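Side-chain contacts in secreted protein (Streptomyces lividans TK24, PDB 5LXZ), which is a copper-binding metalloradical protein of the galactose oxidase-like AA5 family and probably acts as an extracellular copper-radical oxidase: residues 37-42 with 465-470; 70-75 with 227-232; 409-414 with 470-475; 538-543 with 599-604. The protein carries 1 engineered substitution. One frame throughout, in Å; residues are numbered along the deposited sequence. Where two conformers were deposited one is given.

Contact 1 (37-42 with 465-470); sequences GKVLMV and ILLPDG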
loop_
_atom_site.group_PDB
_atom_site.type_symbol
_atom_site.label_atom_id
_atom_site.label_comp_id
_atom_site.label_asym_id
_atom_site.label_seq_id
_atom_site.Cartn_x
_atom_site.Cartn_y
_atom_site.Cartn_z
ATOM N N GLY A 37 -2.159 -17.181 12.908
ATOM C CA GLY A 37 -0.796 -17.463 12.620
ATOM C C GLY A 37 -0.533 -17.800 11.163
ATOM O O GLY A 37 0.613 -18.004 10.797
ATOM N N LYS A 38 -1.581 -17.836 10.351
ATOM C CA LYS A 38 -1.452 -18.127 8.939
ATOM C C LYS A 38 -1.432 -16.836 8.144
ATOM O O LYS A 38 -1.858 -15.780 8.647
ATOM C CB LYS A 38 -2.595 -19.018 8.520
ATOM C CG LYS A 38 -2.555 -20.324 9.329
ATOM C CD LYS A 38 -3.597 -21.261 8.846
ATOM C CE LYS A 38 -3.782 -22.444 9.783
ATOM N NZ LYS A 38 -4.845 -23.306 9.186
ATOM N N VAL A 39 -0.934 -16.922 6.922
ATOM C CA VAL A 39 -0.813 -15.752 6.055
ATOM C C VAL A 39 -1.780 -15.864 4.913
ATOM O O VAL A 39 -1.774 -16.865 4.176
ATOM C CB VAL A 39 0.608 -15.607 5.523
ATOM C CG1 VAL A 39 0.745 -14.392 4.628
ATOM C CG2 VAL A 39 1.615 -15.552 6.668
ATOM N N LEU A 40 -2.600 -14.830 4.750
ATOM C CA LEU A 40 -3.488 -14.688 3.611
ATOM C C LEU A 40 -2.684 -14.065 2.473
ATOM O O LEU A 40 -2.042 -13.029 2.664
ATOM C CB LEU A 40 -4.656 -13.794 3.971
ATOM C CG LEU A 40 -5.657 -13.558 2.844
ATOM C CD1 LEU A 40 -6.440 -14.817 2.591
ATOM C CD2 LEU A 40 -6.538 -12.341 3.169
ATOM N N MET A 41 -2.675 -14.705 1.313
ATOM C CA MET A 41 -1.938 -14.235 0.150
ATOM C C MET A 41 -2.927 -14.037 -0.983
ATOM O O MET A 41 -3.535 -15.018 -1.468
ATOM C CB MET A 41 -0.870 -15.261 -0.214
ATOM C CG MET A 41 0.096 -15.508 0.940
ATOM S SD MET A 41 1.232 -16.874 0.670
ATOM C CE MET A 41 2.334 -16.030 -0.461
ATOM N N VAL A 42 -3.092 -12.807 -1.436
ATOM C CA VAL A 42 -4.130 -12.479 -2.389
ATOM C C VAL A 42 -3.509 -12.071 -3.717
ATOM O O VAL A 42 -2.668 -11.181 -3.787
ATOM C CB VAL A 42 -5.063 -11.360 -1.897
ATOM C CG1 VAL A 42 -6.205 -11.157 -2.867
ATOM C CG2 VAL A 42 -5.593 -11.660 -0.508
ATOM N N ILE A 465 6.086 -9.415 5.319
ATOM C CA ILE A 465 5.257 -9.708 6.483
ATOM C C ILE A 465 6.119 -10.323 7.589
ATOM O O ILE A 465 6.745 -11.374 7.369
ATOM C CB ILE A 465 4.192 -10.787 6.097
ATOM C CG1 ILE A 465 3.373 -10.359 4.864
ATOM C CG2 ILE A 465 3.318 -11.176 7.280
ATOM C CD1 ILE A 465 2.439 -9.236 5.172
ATOM N N LEU A 466 6.083 -9.718 8.769
ATOM C CA LEU A 466 6.660 -10.340 9.970
ATOM C C LEU A 466 5.799 -11.510 10.422
ATOM O O LEU A 466 4.581 -11.394 10.514
ATOM C CB LEU A 466 6.739 -9.331 11.099
ATOM C CG LEU A 466 7.209 -9.811 12.480
ATOM C CD1 LEU A 466 8.660 -10.300 12.435
ATOM C CD2 LEU A 466 7.012 -8.745 13.559
ATOM N N LEU A 467 6.437 -12.638 10.712
ATOM C CA LEU A 467 5.755 -13.829 11.152
ATOM C C LEU A 467 5.883 -13.997 12.668
ATOM O O LEU A 467 6.820 -13.472 13.279
ATOM C CB LEU A 467 6.342 -15.048 10.436
ATOM C CG LEU A 467 6.340 -14.997 8.914
ATOM C CD1 LEU A 467 7.077 -16.161 8.298
ATOM C CD2 LEU A 467 4.946 -14.964 8.355
ATOM N N PRO A 468 5.019 -14.834 13.264
ATOM C CA PRO A 468 5.062 -15.047 14.714
ATOM C C PRO A 468 6.349 -15.649 15.241
ATOM O O PRO A 468 6.682 -15.435 16.395
ATOM C CB PRO A 468 3.831 -15.923 14.972
ATOM C CG PRO A 468 2.874 -15.536 13.889
ATOM C CD PRO A 468 3.750 -15.341 12.686
ATOM N N ASP A 469 7.102 -16.319 14.385
ATOM C CA ASP A 469 8.382 -16.884 14.832
ATOM C C ASP A 469 9.518 -15.906 14.762
ATOM O O ASP A 469 10.670 -16.257 15.109
ATOM C CB ASP A 469 8.684 -18.183 14.100
ATOM C CG ASP A 469 9.099 -17.981 12.665
ATOM O OD1 ASP A 469 8.913 -16.907 12.108
ATOM O OD2 ASP A 469 9.620 -18.947 12.025
ATOM N N GLY A 470 9.260 -14.667 14.332
ATOM C CA GLY A 470 10.287 -13.641 14.209
ATOM C C GLY A 470 11.038 -13.618 12.880
ATOM O O GLY A 470 11.902 -12.775 12.688
#

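Contact 2 (70-75 with 227-232); sequences KKVPTP and FEFDPV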
loop_
_atom_site.group_PDB
_atom_site.type_symbol
_atom_site.label_atom_id
_atom_site.label_comp_id
_atom_site.label_asym_id
_atom_site.label_seq_id
_atom_site.Cartn_x
_atom_site.Cartn_y
_atom_site.Cartn_z
ATOM N N LYS A 70 -3.099 -23.774 1.046
ATOM C CA LYS A 70 -4.368 -24.115 0.424
ATOM C C LYS A 70 -4.909 -22.962 -0.394
ATOM O O LYS A 70 -4.569 -21.801 -0.154
ATOM C CB LYS A 70 -5.412 -24.553 1.446
ATOM C CG LYS A 70 -5.813 -23.489 2.450
ATOM C CD LYS A 70 -6.949 -23.928 3.367
ATOM C CE LYS A 70 -8.307 -23.505 2.838
ATOM N NZ LYS A 70 -9.314 -23.610 3.918
ATOM N N LYS A 71 -5.760 -23.291 -1.346
ATOM C CA LYS A 71 -6.495 -22.319 -2.111
ATOM C C LYS A 71 -7.737 -21.916 -1.355
ATOM O O LYS A 71 -8.339 -22.721 -0.643
ATOM C CB LYS A 71 -6.878 -22.863 -3.482
ATOM C CG LYS A 71 -5.707 -23.349 -4.293
ATOM C CD LYS A 71 -6.092 -23.468 -5.754
ATOM C CE LYS A 71 -4.887 -23.848 -6.569
ATOM N NZ LYS A 71 -5.247 -24.064 -7.985
ATOM N N VAL A 72 -8.101 -20.640 -1.512
ATOM C CA VAL A 72 -9.339 -20.084 -0.994
ATOM C C VAL A 72 -10.198 -19.545 -2.142
ATOM O O VAL A 72 -9.743 -18.777 -2.956
ATOM C CB VAL A 72 -9.047 -18.924 -0.013
ATOM C CG1 VAL A 72 -10.347 -18.298 0.463
ATOM C CG2 VAL A 72 -8.282 -19.442 1.178
ATOM N N PRO A 73 -11.488 -19.938 -2.217
ATOM C CA PRO A 73 -12.345 -19.368 -3.246
ATOM C C PRO A 73 -12.403 -17.839 -3.165
ATOM O O PRO A 73 -12.603 -17.294 -2.060
ATOM C CB PRO A 73 -13.733 -19.955 -2.934
ATOM C CG PRO A 73 -13.485 -21.123 -2.073
ATOM C CD PRO A 73 -12.198 -20.885 -1.346
ATOM N N THR A 74 -12.156 -17.201 -4.294
ATOM C CA THR A 74 -12.012 -15.754 -4.376
ATOM C C THR A 74 -13.149 -15.211 -5.218
ATOM O O THR A 74 -13.175 -15.426 -6.434
ATOM C CB THR A 74 -10.636 -15.395 -4.915
ATOM O OG1 THR A 74 -9.690 -16.062 -4.074
ATOM C CG2 THR A 74 -10.408 -13.891 -4.872
ATOM N N PRO A 75 -14.084 -14.479 -4.593
ATOM C CA PRO A 75 -15.337 -14.126 -5.270
ATOM C C PRO A 75 -15.276 -12.979 -6.275
ATOM O O PRO A 75 -16.172 -12.849 -7.139
ATOM C CB PRO A 75 -16.243 -13.757 -4.083
ATOM C CG PRO A 75 -15.290 -13.171 -3.094
ATOM C CD PRO A 75 -14.113 -14.099 -3.169
ATOM N N PHE A 227 -15.602 -7.196 1.420
ATOM C CA PHE A 227 -15.737 -8.458 2.127
ATOM C C PHE A 227 -15.030 -8.341 3.470
ATOM O O PHE A 227 -14.146 -7.514 3.637
ATOM C CB PHE A 227 -15.025 -9.582 1.353
ATOM C CG PHE A 227 -15.532 -9.787 -0.035
ATOM C CD1 PHE A 227 -15.072 -9.016 -1.086
ATOM C CD2 PHE A 227 -16.574 -10.684 -0.261
ATOM C CE1 PHE A 227 -15.579 -9.178 -2.368
ATOM C CE2 PHE A 227 -17.101 -10.815 -1.544
ATOM C CZ PHE A 227 -16.597 -10.088 -2.579
ATOM N N GLU A 228 -15.402 -9.183 4.413
ATOM C CA GLU A 228 -14.570 -9.444 5.558
ATOM C C GLU A 228 -13.960 -10.820 5.379
ATOM O O GLU A 228 -14.686 -11.781 5.181
ATOM C CB GLU A 228 -15.337 -9.350 6.844
ATOM C CG GLU A 228 -15.800 -7.943 7.199
ATOM C CD GLU A 228 -16.481 -7.865 8.558
ATOM O OE1 GLU A 228 -16.342 -8.827 9.371
ATOM O OE2 GLU A 228 -17.142 -6.850 8.859
ATOM N N PHE A 229 -12.641 -10.952 5.427
ATOM C CA PHE A 229 -12.046 -12.275 5.393
ATOM C C PHE A 229 -12.014 -12.770 6.830
ATOM O O PHE A 229 -11.406 -12.133 7.699
ATOM C CB PHE A 229 -10.624 -12.283 4.829
ATOM C CG PHE A 229 -10.087 -13.665 4.698
ATOM C CD1 PHE A 229 -10.482 -14.445 3.594
ATOM C CD2 PHE A 229 -9.309 -14.266 5.700
ATOM C CE1 PHE A 229 -10.039 -15.748 3.454
ATOM C CE2 PHE A 229 -8.895 -15.598 5.542
ATOM C CZ PHE A 229 -9.250 -16.314 4.423
ATOM N N ASP A 230 -12.657 -13.907 7.076
ATOM C CA ASP A 230 -12.727 -14.506 8.395
ATOM C C ASP A 230 -11.600 -15.542 8.499
ATOM O O ASP A 230 -11.626 -16.557 7.787
ATOM C CB ASP A 230 -14.122 -15.137 8.548
ATOM C CG ASP A 230 -14.317 -15.851 9.862
ATOM O OD1 ASP A 230 -13.355 -16.312 10.470
ATOM O OD2 ASP A 230 -15.504 -15.965 10.255
ATOM N N PRO A 231 -10.595 -15.291 9.346
ATOM C CA PRO A 231 -9.452 -16.182 9.422
ATOM C C PRO A 231 -9.752 -17.544 10.052
ATOM O O PRO A 231 -9.023 -18.487 9.779
ATOM C CB PRO A 231 -8.446 -15.421 10.236
ATOM C CG PRO A 231 -9.193 -14.409 10.972
ATOM C CD PRO A 231 -10.497 -14.151 10.284
ATOM N N VAL A 232 -10.822 -17.660 10.810
ATOM C CA VAL A 232 -11.172 -18.974 11.397
ATOM C C VAL A 232 -11.883 -19.835 10.361
ATOM O O VAL A 232 -11.468 -20.965 10.082
ATOM C CB VAL A 232 -11.963 -18.811 12.699
ATOM C CG1 VAL A 232 -12.425 -20.169 13.253
ATOM C CG2 VAL A 232 -11.105 -18.091 13.748
#

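Contact 3 (409-414 with 470-475); sequences QASILP and GRLMFF. With PO4 (phosphate ion), chain G.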
loop_
_atom_site.group_PDB
_atom_site.type_symbol
_atom_site.label_atom_id
_atom_site.label_comp_id
_atom_site.label_asym_id
_atom_site.label_seq_id
_atom_site.Cartn_x
_atom_site.Cartn_y
_atom_site.Cartn_z
ATOM N N GLN A 409 10.677 -2.667 0.531
ATOM C CA GLN A 409 9.906 -3.347 1.586
ATOM C C GLN A 409 10.395 -2.855 2.935
ATOM O O GLN A 409 11.582 -2.552 3.098
ATOM C CB GLN A 409 10.067 -4.850 1.477
ATOM C CG GLN A 409 9.463 -5.473 0.225
ATOM C CD GLN A 409 10.441 -5.628 -0.939
ATOM O OE1 GLN A 409 11.370 -6.439 -0.865
ATOM N NE2 GLN A 409 10.252 -4.875 -2.006
ATOM N N ALA A 410 9.509 -2.742 3.930
ATOM C CA ALA A 410 9.851 -2.244 5.232
ATOM C C ALA A 410 8.983 -2.850 6.290
ATOM O O ALA A 410 7.758 -2.669 6.251
ATOM C CB ALA A 410 9.842 -0.740 5.289
ATOM N N SER A 411 9.578 -3.634 7.182
ATOM C CA SER A 411 8.838 -4.365 8.206
ATOM C C SER A 411 9.457 -4.108 9.566
ATOM O O SER A 411 10.673 -4.232 9.725
ATOM C CB SER A 411 8.881 -5.869 7.917
ATOM O OG SER A 411 7.875 -6.258 6.957
ATOM N N ILE A 412 8.640 -3.762 10.546
ATOM C CA ILE A 412 9.073 -3.609 11.930
ATOM C C ILE A 412 9.391 -4.977 12.524
ATOM O O ILE A 412 8.646 -5.943 12.319
ATOM C CB ILE A 412 7.968 -2.969 12.763
ATOM C CG1 ILE A 412 7.632 -1.559 12.232
ATOM C CG2 ILE A 412 8.356 -2.913 14.222
ATOM C CD1 ILE A 412 6.355 -1.030 12.852
ATOM N N LEU A 413 10.527 -5.093 13.214
ATOM C CA LEU A 413 10.900 -6.317 13.920
ATOM C C LEU A 413 10.730 -6.148 15.427
ATOM O O LEU A 413 10.729 -5.022 15.931
ATOM C CB LEU A 413 12.379 -6.654 13.639
ATOM C CG LEU A 413 12.647 -7.467 12.358
ATOM C CD1 LEU A 413 11.972 -7.002 11.121
ATOM C CD2 LEU A 413 14.158 -7.618 12.140
ATOM N N PRO A 414 10.653 -7.271 16.152
ATOM C CA PRO A 414 10.380 -7.207 17.592
ATOM C C PRO A 414 11.463 -6.662 18.506
ATOM O O PRO A 414 11.183 -6.408 19.689
ATOM C CB PRO A 414 10.007 -8.641 17.950
ATOM C CG PRO A 414 10.605 -9.453 16.913
ATOM C CD PRO A 414 10.586 -8.646 15.650
ATOM N N GLY A 470 9.260 -14.667 14.332
ATOM C CA GLY A 470 10.287 -13.641 14.209
ATOM C C GLY A 470 11.038 -13.618 12.880
ATOM O O GLY A 470 11.902 -12.775 12.688
ATOM N N ARG A 471 10.724 -14.537 11.981
ATOM C CA ARG A 471 11.214 -14.469 10.612
ATOM C C ARG A 471 10.219 -13.687 9.799
ATOM O O ARG A 471 9.137 -13.359 10.275
ATOM C CB ARG A 471 11.391 -15.850 10.025
ATOM C CG ARG A 471 12.431 -16.675 10.782
ATOM C CD ARG A 471 12.627 -18.061 10.178
ATOM N NE ARG A 471 13.687 -18.774 10.879
ATOM C CZ ARG A 471 13.536 -19.417 12.041
ATOM N NH1 ARG A 471 12.364 -19.468 12.661
ATOM N NH2 ARG A 471 14.585 -19.978 12.616
ATOM N N LEU A 472 10.615 -13.371 8.580
ATOM C CA LEU A 472 9.802 -12.523 7.692
ATOM C C LEU A 472 9.628 -13.162 6.346
ATOM O O LEU A 472 10.563 -13.743 5.782
ATOM C CB LEU A 472 10.430 -11.168 7.546
ATOM C CG LEU A 472 10.481 -10.402 8.862
ATOM C CD1 LEU A 472 11.895 -10.440 9.469
ATOM C CD2 LEU A 472 10.020 -8.970 8.706
ATOM N N MET A 473 8.427 -13.022 5.792
ATOM C CA MET A 473 8.128 -13.533 4.466
ATOM C C MET A 473 8.087 -12.368 3.497
ATOM O O MET A 473 7.503 -11.320 3.799
ATOM C CB MET A 473 6.802 -14.275 4.456
ATOM C CG MET A 473 6.467 -14.928 3.147
ATOM S SD MET A 473 5.621 -13.880 1.963
ATOM C CE MET A 473 3.990 -13.867 2.706
ATOM N N PHE A 474 8.689 -12.573 2.331
ATOM C CA PHE A 474 8.720 -11.611 1.250
ATOM C C PHE A 474 8.064 -12.216 0.033
ATOM O O PHE A 474 8.232 -13.395 -0.280
ATOM C CB PHE A 474 10.166 -11.235 0.934
ATOM C CG PHE A 474 10.750 -10.252 1.905
ATOM C CD1 PHE A 474 11.096 -10.653 3.212
ATOM C CD2 PHE A 474 10.984 -8.923 1.544
ATOM C CE1 PHE A 474 11.631 -9.745 4.139
ATOM C CE2 PHE A 474 11.538 -8.045 2.460
ATOM C CZ PHE A 474 11.832 -8.427 3.756
ATOM N N PHE A 475 7.259 -11.412 -0.679
ATOM C CA PHE A 475 6.502 -11.910 -1.817
ATOM C C PHE A 475 6.466 -10.918 -2.950
ATOM O O PHE A 475 6.744 -9.732 -2.779
ATOM C CB PHE A 475 5.051 -12.222 -1.401
ATOM C CG PHE A 475 4.286 -11.008 -0.975
ATOM C CD1 PHE A 475 3.575 -10.246 -1.914
ATOM C CD2 PHE A 475 4.257 -10.605 0.349
ATOM C CE1 PHE A 475 2.865 -9.111 -1.538
ATOM C CE2 PHE A 475 3.547 -9.465 0.721
ATOM C CZ PHE A 475 2.860 -8.727 -0.232
HETATM P P PO4 G . 13.206 -21.317 15.801
HETATM O O1 PO4 G . 12.767 -22.746 16.045
HETATM O O2 PO4 G . 12.021 -20.619 15.108
HETATM O O3 PO4 G . 13.579 -20.639 17.102
HETATM O O4 PO4 G . 14.457 -21.276 14.962
#

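Contact 4 (538-543 with 599-604); sequences VRLIRP and EWVRVP. With EDO (1,2-ethanediol), chain K.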
loop_
_atom_site.group_PDB
_atom_site.type_symbol
_atom_site.label_atom_id
_atom_site.label_comp_id
_atom_site.label_asym_id
_atom_site.label_seq_id
_atom_site.Cartn_x
_atom_site.Cartn_y
_atom_site.Cartn_z
ATOM N N VAL A 538 9.071 -5.746 25.937
ATOM C CA VAL A 538 7.874 -6.458 25.525
ATOM C C VAL A 538 7.228 -5.557 24.465
ATOM O O VAL A 538 7.044 -4.351 24.688
ATOM C CB VAL A 538 6.920 -6.685 26.706
ATOM C CG1 VAL A 538 5.628 -7.380 26.290
ATOM C CG2 VAL A 538 7.630 -7.527 27.776
ATOM N N ARG A 539 6.855 -6.153 23.345
ATOM C CA ARG A 539 6.259 -5.421 22.234
ATOM C C ARG A 539 4.984 -6.110 21.776
ATOM O O ARG A 539 4.957 -7.336 21.582
ATOM C CB ARG A 539 7.260 -5.353 21.078
ATOM C CG ARG A 539 8.525 -4.583 21.345
ATOM C CD ARG A 539 8.219 -3.109 21.533
ATOM N NE ARG A 539 9.410 -2.307 21.844
ATOM C CZ ARG A 539 9.796 -1.963 23.071
ATOM N NH1 ARG A 539 9.164 -2.379 24.150
ATOM N NH2 ARG A 539 10.893 -1.218 23.215
ATOM N N LEU A 540 3.952 -5.298 21.583
ATOM C CA LEU A 540 2.718 -5.728 20.985
ATOM C C LEU A 540 2.720 -5.235 19.547
ATOM O O LEU A 540 2.761 -4.035 19.326
ATOM C CB LEU A 540 1.603 -5.114 21.771
ATOM C CG LEU A 540 0.331 -5.802 21.945
ATOM C CD1 LEU A 540 0.456 -7.230 22.482
ATOM C CD2 LEU A 540 -0.621 -4.952 22.802
ATOM N N ILE A 541 2.796 -6.150 18.589
ATOM C CA ILE A 541 2.992 -5.779 17.184
ATOM C C ILE A 541 1.768 -6.173 16.396
ATOM O O ILE A 541 1.378 -7.353 16.361
ATOM C CB ILE A 541 4.248 -6.420 16.600
ATOM C CG1 ILE A 541 5.426 -6.125 17.523
ATOM C CG2 ILE A 541 4.442 -5.903 15.182
ATOM C CD1 ILE A 541 6.771 -6.492 16.971
ATOM N N ARG A 542 1.167 -5.195 15.748
ATOM C CA ARG A 542 -0.014 -5.447 14.964
ATOM C C ARG A 542 0.427 -6.151 13.675
ATOM O O ARG A 542 1.369 -5.729 13.057
ATOM C CB ARG A 542 -0.748 -4.150 14.677
ATOM C CG ARG A 542 -2.176 -4.362 14.203
ATOM C CD ARG A 542 -2.955 -3.052 14.154
ATOM N NE ARG A 542 -4.366 -3.232 13.759
ATOM C CZ ARG A 542 -5.384 -3.532 14.578
ATOM N NH1 ARG A 542 -5.240 -3.686 15.907
ATOM N NH2 ARG A 542 -6.589 -3.581 14.085
ATOM N N PRO A 543 -0.247 -7.229 13.250
ATOM C CA PRO A 543 0.134 -7.941 12.044
ATOM C C PRO A 543 0.024 -7.062 10.827
ATOM O O PRO A 543 -0.854 -6.204 10.762
ATOM C CB PRO A 543 -0.868 -9.091 11.948
ATOM C CG PRO A 543 -1.831 -8.858 12.977
ATOM C CD PRO A 543 -1.314 -7.916 13.978
ATOM N N GLU A 599 3.231 -14.709 21.184
ATOM C CA GLU A 599 1.920 -15.145 21.611
ATOM C C GLU A 599 0.912 -14.157 21.104
ATOM O O GLU A 599 1.179 -12.952 21.108
ATOM C CB GLU A 599 1.839 -15.192 23.138
ATOM C CG GLU A 599 2.787 -16.193 23.759
ATOM C CD GLU A 599 2.405 -17.611 23.417
ATOM O OE1 GLU A 599 1.372 -18.062 23.947
ATOM O OE2 GLU A 599 3.090 -18.261 22.593
ATOM N N TRP A 600 -0.259 -14.638 20.743
ATOM C CA TRP A 600 -1.345 -13.761 20.288
ATOM C C TRP A 600 -2.142 -13.141 21.420
ATOM O O TRP A 600 -2.545 -13.833 22.377
ATOM C CB TRP A 600 -2.254 -14.496 19.321
ATOM C CG TRP A 600 -1.646 -14.714 17.971
ATOM C CD1 TRP A 600 -0.950 -15.803 17.553
ATOM C CD2 TRP A 600 -1.553 -13.769 16.916
ATOM N NE1 TRP A 600 -0.501 -15.639 16.289
ATOM C CE2 TRP A 600 -0.833 -14.382 15.869
ATOM C CE3 TRP A 600 -2.053 -12.482 16.723
ATOM C CZ2 TRP A 600 -0.627 -13.772 14.654
ATOM C CZ3 TRP A 600 -1.813 -11.858 15.507
ATOM C CH2 TRP A 600 -1.089 -12.494 14.499
ATOM N N VAL A 601 -2.418 -11.846 21.309
ATOM C CA VAL A 601 -3.146 -11.077 22.308
ATOM C C VAL A 601 -4.240 -10.307 21.592
ATOM O O VAL A 601 -3.970 -9.610 20.586
ATOM C CB VAL A 601 -2.233 -10.112 23.058
ATOM C CG1 VAL A 601 -3.018 -9.163 23.968
ATOM C CG2 VAL A 601 -1.258 -10.917 23.873
ATOM N N ARG A 602 -5.470 -10.456 22.056
ATOM C CA ARG A 602 -6.572 -9.665 21.561
ATOM C C ARG A 602 -6.808 -8.509 22.480
ATOM O O ARG A 602 -6.996 -8.674 23.678
ATOM C CB ARG A 602 -7.838 -10.501 21.447
ATOM C CG ARG A 602 -8.965 -9.752 20.759
ATOM C CD ARG A 602 -10.220 -10.571 20.651
ATOM N NE ARG A 602 -10.916 -10.772 21.900
ATOM C CZ ARG A 602 -11.841 -9.953 22.416
ATOM N NH1 ARG A 602 -12.146 -8.811 21.836
ATOM N NH2 ARG A 602 -12.443 -10.282 23.558
ATOM N N VAL A 603 -6.872 -7.321 21.912
ATOM C CA VAL A 603 -7.247 -6.103 22.638
ATOM C C VAL A 603 -8.657 -5.734 22.229
ATOM O O VAL A 603 -8.928 -5.436 21.070
ATOM C CB VAL A 603 -6.259 -4.970 22.334
ATOM C CG1 VAL A 603 -6.669 -3.696 23.013
ATOM C CG2 VAL A 603 -4.839 -5.354 22.694
ATOM N N PRO A 604 -9.596 -5.716 23.166
ATOM C CA PRO A 604 -10.985 -5.351 22.825
ATOM C C PRO A 604 -11.162 -3.935 22.331
ATOM O O PRO A 604 -10.304 -3.079 22.570
ATOM C CB PRO A 604 -11.725 -5.482 24.158
ATOM C CG PRO A 604 -10.907 -6.372 24.969
ATOM C CD PRO A 604 -9.471 -6.190 24.559
ATOM O OXT PRO A 604 -12.168 -3.629 21.619
HETATM C C1 EDO K . 9.623 -0.656 27.276
HETATM O O1 EDO K . 10.547 -0.717 26.189
HETATM C C2 EDO K . 9.405 -2.009 27.974
HETATM O O2 EDO K . 8.825 -3.034 27.118
#

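Contact 1 (37-42 with 465-470)
Two apolar approaches join residues 37-42 to 465-470, and the firmer one is between Val39 and Leu467, whose side chains stand at about a right angle. Methyl CG2 of Val39 meets methyl CD2 of Leu467 at 3.8 Å. Val39 CG1 lies anti to the backbone N (chi1 -180°), which puts CG2 beside that nitrogen, on the branch that meets Leu467. The leucine CB does not aim at the other segment; its CD2 branch makes the approach.

The second approach is between backbone and ring: Gly37 CA lies 4.3 Å from Pro468 CG. At phi 89° a beta carbon on Gly37 would collide with the preceding carbonyl oxygen, so the local backbone by itself accounts for the glycine.

Hydrogen bonding serves to shape one segment. Leu467 to Gly470 form a type I turn closed by Gly470 N to Leu467 O at 2.9 Å, and Pro468 sits inside it. Leu33 and Met585 also pack on Pro468, while Trp62 touches Val39.

In the galactose oxidase-type propeller, strand 462-466 lies in the blade that N-terminal strand 14-18 completes, which closes the ring, and strand 39-44 in the next blade, so the contact spans the seam beside the closure. With 145 Å² buried in all and purely van der Waals pairs, the chemistry is consistent with a modest hydrophobic join that depends on fit rather than on polar pairing.

Contact 2 (70-75 with 227-232)
Unusually close for two apolar groups, Pro75 CG comes within 3.4 Å of both Phe227 CE2 and Phe227 CZ, approaching the ring obliquely. Pro75 CB follows at 4.0 Å from Phe227 CZ, so the proline bears on one corner of the phenyl group, and the two side chains run past each other in opposite senses. Phe227 CG sits beside the backbone N (chi1 -59°), an orientation that directs the ring to Pro75. An alanine in place of Phe227 would probably open a gap beside Pro75 and deprive Pro75 CG of its closest support across this interface.

Further along, Val72 CG1 touches Phe229 CE1 at 3.9 Å, lying in the ring plane at its edge. Strand 226-230 and the chain following strand 69-71 belong to consecutive blades of the beta-propeller, and Phe227 and Phe229 both reach across the seam between the blades. Tyr236, on the strand next to 226-230, stacks edge-to-face with Phe229 and touches Val72 and Pro75 as well.

Polar bonds fix the local backbone in each segment. Thr74 OG1 donates to Val72 O at 2.9 Å, tilted 29° from the carbonyl plane. Asp230 OD1 accepts from Val232 N at 2.9 Å, an Asx turn that shapes the chain as it leaves the strand.

Contact 3 (409-414 with 470-475)
Leu472 carries the centre of the contact: its CD2 presses on Ser411 CB at 3.4 Å, tighter than usual van der Waals spacing, and also meets Leu413 CD1 at 3.7 Å. The other branch, Leu472 CD1, lies 3.8 Å from the same Leu413 methyl, so both methyls of Leu472 lie against Leu413 CD1. Toward the far end, Gln409 OE1 reaches the edge of the Phe474 ring in its plane, 3.5 Å from CD2, and Gln409 CB comes to 3.7 Å from Phe474 CE2. Amide and ring planes are 76° apart; the bend at chi2 (93°) folds the glutamine chain along that edge.

In the second shell, Gln409 OE1 accepts a hydrogen bond from Arg458 NE, Ser411 OG pairs with Ser464 OG, and Trp15 packs edge-to-face with Phe474. At the periphery Arg471, in the one of its two conformers given, holds a phosphate, probably from the crystallisation liquor, through NH1 to O2 and NH2 to O4, both 2.7 Å and nearly straight; Arg509 binds the same ion.

Strands 409-412 and 472-476 belong to adjacent propeller blades. Leu419 of strand 418-421 touches Leu413, Leu472 and Phe474, and on the other blade strand 462-466 reaches the seam through Leu466 and Ser464.

Contact 4 (538-543 with 599-604)
Leu540 reaches Val601 and Val603 by forking at its end. Its CB bond runs past 599-604, and the branches beyond CG close the distance: CD1 rests 4.0 Å from Val601 CB, the side chains crossing at about a right angle, and CD2 comes to 4.2 Å from Val603 CG2. Both segments belong to the C-terminal early-set domain, in whose sheet strand 582-590 lies between 535-541 and 599-603; the CA 540 to 543 direction lies 104° from that of CA 600 to 603, nearly crosswise. Pro543 CG meets the edge of the Trp600 indole in its plane, 3.9 Å from CZ3, and Leu33 packs against both.

The Arg539 chain bends at chi2 (-67°), folding NH1 back to Val538 O at 2.9 Å, above the carbonyl plane. NE forms a salt bridge with Asp416; NH1 and NH2 share O1 of a 1,2-ethanediol, probably from the crystallisation liquor, whose O2 accepts from Val538 N. A leucine here would probably leave Asp416 without its charged mate and the diol held mainly by Val538 N.

Contacts 1 and 3 are closest, with centres 9 Å apart: they share Gly470, and a probable hydrogen bond from Ile465 N to Met473 O (2.8 Å) ties their neighbouring strands. Contact 2 adjoins contact 1 where Leu40 CD1 meets Phe229 CZ at 3.7 Å, but lies 23 Å centre to centre from contacts 3 and 4. Contact 4 meets the propeller contacts at several points, among them Trp600 CZ2 on Pro468 CG (4.0 Å) and Ile541 CD1 on Pro414 CA (3.7 Å). The copper ligands Tyr460 and His461 directly precede strand 462-466 of contact 1, His548 follows 538-543 shortly in sequence, and the Gln409 side chain of contact 3 lies about 13 Å from a bound copper.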